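Local structure of L-asparaginase 1 (Escherichia coli, 6NXC) at residues 235-238 and 239-243; 89-92 and 93-97. The protein catalyses the hydrolysis of L-asparagine to L-aspartate and ammonium, as a cytoplasmic homotetramer under allosteric control by asparagine itself. The protein carries 1 engineered substitution. One frame throughout, in Å; residues are numbered along the deposited sequence.

Interaction 1. Residues 235-238 and 239-243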
ATOM      1  N   VAL B 235     -24.882   8.315  15.234  1.00 18.73           N
ATOM      2  CA  VAL B 235     -25.593   7.045  14.993  1.00 19.83           C
ATOM      3  C   VAL B 235     -24.889   6.183  13.954  1.00 18.99           C
ATOM      4  O   VAL B 235     -24.606   6.660  12.935  1.00 21.24           O
ATOM      5  CB  VAL B 235     -26.984   7.384  14.493  1.00 25.03           C
ATOM      6  CG1 VAL B 235     -27.785   6.130  14.281  1.00 24.56           C
ATOM      7  CG2 VAL B 235     -27.689   8.341  15.426  1.00 31.53           C
ATOM      8  N   THR B 236     -24.504   4.994  14.332  1.00 17.32           N
ATOM      9  CA  THR B 236     -23.947   3.994  13.465  1.00 16.08           C
ATOM     10  C   THR B 236     -25.133   3.233  12.911  1.00 17.24           C
ATOM     11  O   THR B 236     -25.906   2.665  13.694  1.00 15.96           O
ATOM     12  CB  THR B 236     -22.955   3.113  14.186  1.00 16.15           C
ATOM     13  OG1 THR B 236     -21.893   4.015  14.552  1.00 16.94           O
ATOM     14  CG2 THR B 236     -22.460   2.034  13.217  1.00 19.57           C
ATOM     15  N   ILE B 237     -25.206   3.112  11.618  1.00 15.56           N
ATOM     16  CA  ILE B 237     -26.247   2.261  11.005  1.00 14.11           C
ATOM     17  C   ILE B 237     -25.736   0.843  10.918  1.00 15.11           C
ATOM     18  O   ILE B 237     -24.567   0.608  10.545  1.00 14.65           O
ATOM     19  CB  ILE B 237     -26.580   2.756   9.594  1.00 16.15           C
ATOM     20  CG1 ILE B 237     -26.980   4.233   9.566  1.00 18.33           C
ATOM     21  CG2 ILE B 237     -27.598   1.841   8.969  1.00 20.12           C
ATOM     22  CD1 ILE B 237     -28.181   4.577  10.410  1.00 19.32           C
ATOM     23  N   TYR B 238     -26.533  -0.119  11.354  1.00 15.94           N
ATOM     24  CA  TYR B 238     -26.122  -1.519  11.356  1.00 16.25           C
ATOM     25  C   TYR B 238     -27.383  -2.376  11.281  1.00 17.08           C
ATOM     26  O   TYR B 238     -28.451  -1.874  11.622  1.00 15.88           O
ATOM     27  CB  TYR B 238     -25.306  -1.879  12.581  1.00 17.77           C
ATOM     28  CG  TYR B 238     -25.968  -1.534  13.878  1.00 19.24           C
ATOM     29  CD1 TYR B 238     -25.768  -0.282  14.405  1.00 21.90           C
ATOM     30  CD2 TYR B 238     -26.793  -2.432  14.552  1.00 20.42           C
ATOM     31  CE1 TYR B 238     -26.462   0.154  15.524  1.00 23.20           C
ATOM     32  CE2 TYR B 238     -27.383  -2.054  15.751  1.00 22.48           C
ATOM     33  CZ  TYR B 238     -27.289  -0.735  16.170  1.00 24.64           C
ATOM     34  OH  TYR B 238     -27.893  -0.267  17.321  1.00 23.53           O
ATOM     35  N   PRO B 239     -27.262  -3.653  10.924  1.00 16.06           N
ATOM     36  CA  PRO B 239     -28.475  -4.449  10.706  1.00 17.48           C
ATOM     37  C   PRO B 239     -29.152  -4.659  12.074  1.00 19.69           C
ATOM     38  O   PRO B 239     -28.484  -4.996  13.064  1.00 19.73           O
ATOM     39  CB  PRO B 239     -27.993  -5.728  10.027  1.00 20.97           C
ATOM     40  CG  PRO B 239     -26.731  -5.226   9.267  1.00 19.58           C
ATOM     41  CD  PRO B 239     -26.107  -4.322  10.311  1.00 18.88           C
ATOM     42  N   GLY B 240     -30.459  -4.403  12.059  1.00 22.24           N
ATOM     43  CA  GLY B 240     -31.259  -4.515  13.285  1.00 26.86           C
ATOM     44  C   GLY B 240     -31.402  -3.186  14.029  1.00 28.13           C
ATOM     45  O   GLY B 240     -32.230  -3.152  14.934  1.00 32.47           O
ATOM     46  N   ILE B 241     -30.741  -2.098  13.641  1.00 21.75           N
ATOM     47  CA  ILE B 241     -30.967  -0.802  14.318  1.00 24.84           C
ATOM     48  C   ILE B 241     -32.496  -0.484  14.317  1.00 34.24           C
ATOM     49  O   ILE B 241     -33.064  -0.569  13.262  1.00 30.92           O
ATOM     50  CB  ILE B 241     -30.181   0.311  13.627  1.00 21.55           C
ATOM     51  CG1 ILE B 241     -30.244   1.567  14.477  1.00 22.01           C
ATOM     52  CG2 ILE B 241     -30.564   0.561  12.176  1.00 26.41           C
ATOM     53  CD1 ILE B 241     -29.337   2.659  14.050  1.00 22.08           C
ATOM     54  N   SER B 242     -33.084   0.048  15.397  1.00 45.24           N
ATOM     55  CA  SER B 242     -34.535   0.445  15.391  1.00 45.84           C
ATOM     56  C   SER B 242     -34.743   1.963  15.251  1.00 38.30           C
ATOM     57  O   SER B 242     -33.910   2.700  15.724  1.00 38.69           O
ATOM     58  CB  SER B 242     -35.239  -0.064  16.616  1.00 49.54           C
ATOM     59  OG  SER B 242     -34.626   0.449  17.788  1.00 48.30           O
ATOM     60  N   ALA B 243     -35.916   2.366  14.748  1.00 51.61           N
ATOM     61  CA  ALA B 243     -36.605   3.665  14.984  1.00 45.78           C
ATOM     62  C   ALA B 243     -36.369   4.252  16.413  1.00 44.27           C
ATOM     63  O   ALA B 243     -36.146   5.495  16.599  1.00 36.30           O
ATOM     64  CB  ALA B 243     -38.033   3.409  14.641  1.00 53.19           C
TER
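Ile241 folds back over the ring of Tyr238, three residues earlier, and this pair forms the apolar centre of a chain reversal. CB of Ile241 stands over one face of the ring, 4.1 Å from the Tyr238 centroid and 13° off the ring normal, a CH-pi contact displaced toward the rim where CZ lies. With CG1 of Ile241 anti to the backbone N (chi1 -170°) and chi2 extended as well, the rest of the side chain runs on past the ring, and its CD1 reaches back toward the strand. There CD1 of Ile241 meets CG1 of Val235 at 3.8 Å, the two side chains crossing at about a right angle, and more loosely CD1 of Ile237 at 4.3 Å. The same methyl lies 3.4 Å from the carbonyl O of Thr236. Pro239 O approaches the Tyr238 ring at its edge, near its plane, 3.4 Å from CD2 of Tyr238.

Farther out, the backbone closes the reversal with one nearly straight hydrogen bond, from Ile241 N to Tyr238 O, at 3.1 Å. The phenol OH of Tyr238 makes a weak hydrogen bond with Ile232 O of a second subunit, while Thr236 OG1 is hydrogen-bonded to Arg260, a residue of the allosteric asparagine site. Ser242 is the N-cap of the helix that follows, its OG making a weak hydrogen bond to Asp244 N.

Tyr238 to Ile241 is a type II beta turn, with Pro239 and Gly240 at its corners; the positive phi of Gly240 (94°) suits a residue without a side chain. The turn joins strand 232-236 of the C-terminal parallel sheet to helix 243-250, a strand-to-helix connection of an alpha/beta domain at a subunit interface.

Interaction 2. Residues 89-92 and 93-97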
ATOM      1  N   GLN B  89     -11.341  25.117  22.184  1.00 17.34           N
ATOM      2  CA  GLN B  89     -11.407  26.589  22.441  1.00 16.77           C
ATOM      3  C   GLN B  89     -10.184  27.089  23.208  1.00 14.63           C
ATOM      4  O   GLN B  89      -9.577  28.154  22.856  1.00 16.05           O
ATOM      5  CB  GLN B  89     -12.729  26.928  23.197  1.00 17.05           C
ATOM      6  CG  GLN B  89     -12.901  28.428  23.354  1.00 18.81           C
ATOM      7  CD  GLN B  89     -13.361  29.150  22.119  1.00 22.20           C
ATOM      8  OE1 GLN B  89     -14.020  28.588  21.283  1.00 23.70           O
ATOM      9  NE2 GLN B  89     -13.052  30.454  22.011  1.00 25.50           N
ATOM     10  N   HIS B  90      -9.728  26.357  24.220  1.00 13.92           N
ATOM     11  CA  HIS B  90      -8.588  26.765  25.095  1.00 17.14           C
ATOM     12  C   HIS B  90      -7.357  26.826  24.177  1.00 16.12           C
ATOM     13  O   HIS B  90      -6.560  27.816  24.260  1.00 16.17           O
ATOM     14  CB  HIS B  90      -8.356  25.700  26.211  1.00 22.99           C
ATOM     15  CG  HIS B  90      -7.328  25.973  27.254  1.00 33.48           C
ATOM     16  ND1 HIS B  90      -6.771  27.242  27.492  1.00 52.92           N
ATOM     17  CD2 HIS B  90      -6.836  25.168  28.232  1.00 49.11           C
ATOM     18  CE1 HIS B  90      -5.900  27.165  28.493  1.00 44.64           C
ATOM     19  NE2 HIS B  90      -5.957  25.916  28.990  1.00 48.67           N
ATOM     20  N   ILE B  91      -7.162  25.786  23.329  1.00 14.82           N
ATOM     21  CA  ILE B  91      -6.013  25.738  22.420  1.00 14.73           C
ATOM     22  C   ILE B  91      -6.116  26.888  21.395  1.00 12.31           C
ATOM     23  O   ILE B  91      -5.099  27.603  21.209  1.00 13.84           O
ATOM     24  CB  ILE B  91      -5.906  24.370  21.739  1.00 15.93           C
ATOM     25  CG1 ILE B  91      -5.685  23.231  22.721  1.00 16.51           C
ATOM     26  CG2 ILE B  91      -4.868  24.431  20.624  1.00 15.02           C
ATOM     27  CD1 ILE B  91      -5.916  21.848  22.150  1.00 18.91           C
ATOM     28  N   ALA B  92      -7.296  27.173  20.828  1.00 13.57           N
ATOM     29  CA  ALA B  92      -7.471  28.254  19.829  1.00 12.90           C
ATOM     30  C   ALA B  92      -7.096  29.604  20.439  1.00 15.86           C
ATOM     31  O   ALA B  92      -6.398  30.438  19.832  1.00 17.54           O
ATOM     32  CB  ALA B  92      -8.840  28.297  19.300  1.00 18.13           C
ATOM     33  N   GLU B  93      -7.528  29.799  21.690  1.00 16.76           N
ATOM     34  CA  GLU B  93      -7.215  31.050  22.436  1.00 18.09           C
ATOM     35  C   GLU B  93      -5.725  31.192  22.684  1.00 18.53           C
ATOM     36  O   GLU B  93      -5.209  32.341  22.646  1.00 17.75           O
ATOM     37  CB  GLU B  93      -8.010  31.158  23.722  1.00 19.48           C
ATOM     38  CG  GLU B  93      -9.520  31.191  23.451  1.00 23.02           C
ATOM     39  CD  GLU B  93     -10.443  31.105  24.684  1.00 27.67           C
ATOM     40  OE1 GLU B  93     -11.632  31.528  24.510  1.00 25.50           O
ATOM     41  OE2 GLU B  93     -10.010  30.601  25.793  1.00 28.93           O
ATOM     42  N   ASP B  94      -5.077  30.105  22.977  1.00 15.97           N
ATOM     43  CA  ASP B  94      -3.621  30.170  23.265  1.00 17.43           C
ATOM     44  C   ASP B  94      -2.909  30.530  21.941  1.00 15.95           C
ATOM     45  O   ASP B  94      -1.953  31.268  21.995  1.00 18.52           O
ATOM     46  CB  ASP B  94      -3.150  28.819  23.777  1.00 16.75           C
ATOM     47  CG  ASP B  94      -1.740  28.672  24.307  1.00 20.62           C
ATOM     48  OD1 ASP B  94      -1.211  29.650  24.619  1.00 22.18           O
ATOM     49  OD2 ASP B  94      -1.217  27.487  24.375  1.00 20.45           O
ATOM     50  N   ILE B  95      -3.319  29.956  20.791  1.00 14.48           N
ATOM     51  CA  ILE B  95      -2.712  30.318  19.465  1.00 15.69           C
ATOM     52  C   ILE B  95      -2.909  31.828  19.227  1.00 17.59           C
ATOM     53  O   ILE B  95      -1.930  32.538  18.901  1.00 18.62           O
ATOM     54  CB  ILE B  95      -3.295  29.467  18.326  1.00 15.95           C
ATOM     55  CG1 ILE B  95      -2.863  28.013  18.468  1.00 16.19           C
ATOM     56  CG2 ILE B  95      -2.995  30.041  16.926  1.00 17.32           C
ATOM     57  CD1 ILE B  95      -3.763  27.075  17.694  1.00 16.31           C
ATOM     58  N   LYS B  96      -4.106  32.349  19.448  1.00 17.87           N
ATOM     59  CA  LYS B  96      -4.468  33.758  19.147  1.00 17.54           C
ATOM     60  C   LYS B  96      -3.658  34.655  20.073  1.00 16.82           C
ATOM     61  O   LYS B  96      -3.070  35.632  19.592  1.00 16.25           O
ATOM     62  CB  LYS B  96      -5.967  33.988  19.366  1.00 20.23           C
ATOM     63  CG  LYS B  96      -6.457  35.454  19.280  1.00 23.67           C
ATOM     64  CD  LYS B  96      -6.220  36.082  17.960  1.00 25.86           C
ATOM     65  CE  LYS B  96      -6.656  37.530  17.828  1.00 33.82           C
ATOM     66  NZ  LYS B  96      -6.046  38.154  16.606  1.00 36.48           N
ATOM     67  N   ALA B  97      -3.513  34.259  21.339  1.00 17.19           N
ATOM     68  CA  ALA B  97      -2.706  34.978  22.363  1.00 16.80           C
ATOM     69  C   ALA B  97      -1.277  35.163  21.920  1.00 20.40           C
ATOM     70  O   ALA B  97      -0.715  36.252  22.222  1.00 22.16           O
ATOM     71  CB  ALA B  97      -2.765  34.313  23.699  1.00 20.06           C
TER
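Gln89 and Glu93, one turn apart on helix 85-98, join through their side chains: NE2 of Gln89 donates to OE1 of Glu93 at 3.1 Å, nearly straight at 166°. The acceptor lies in the amide plane of Gln89, yet the carboxylate is met from above its own plane, the two flat groups standing 83° apart. The bend of Gln89 at chi2 (77°) turns the amide toward its partner. Glu93 CG, set beside its own backbone N, lies 3.1 Å from Gln89 O, and the chain extended beyond it carries the carboxylate to the amide. That carbonyl of Gln89 also accepts Glu93 N at 2.9 Å, so side chain and backbone link the same two residues.

On the buried side, CG2 of Ile91 meets CD1 of Ile95 at 4.1 Å. Asp94 N bonds to His90 O, Ile95 N to Ile91 O and Lys96 N to Ala92 O, each at 3.0 Å.

Partners elsewhere in the chain position these groups. OE1 of Gln89 accepts Ile227 N, which holds the amide from its other end, and an alanine here would probably leave both Ile227 N and the Glu93 carboxylate without this partner. Asp94 is gripped on both oxygens, OD1 by Tyr27 and OD2 by Tyr74 and His72; Lys96 NZ reaches Leu222 O. Ile91 and Ala92 pack on helix 114-124.

The chemistry thus divides by face. Gln89 uses both ends of its amide, with NE2 bonded to a carboxylate and OE1 to a backbone N-H, which fixes the rotation of the group. The three hydrogen bonds to Asp94 tie helix 85-98 to strands 25-32 and 68-78, and they would probably also favour the charged form of this buried carboxylate.

From the N terminus, interaction 2 comes first, within helix 85-98, just after strand 68-78 of the mixed sheet. It closes a helical turn, and the same helix lies against strand 25-32 and helix 114-124 of the N-terminal half. The chain then completes that half before interaction 1 closes a tight turn between strand 232-236 and helix 243-250 in the C-terminal half. The two are in series, neither crossing nor enclosing the other. The centres of interaction 1 and interaction 2 are about 38 Å apart, on opposite sides of the chain's centre. Interaction 1 packs against a second subunit, whereas no other protein chain of the tetramer touches interaction 2.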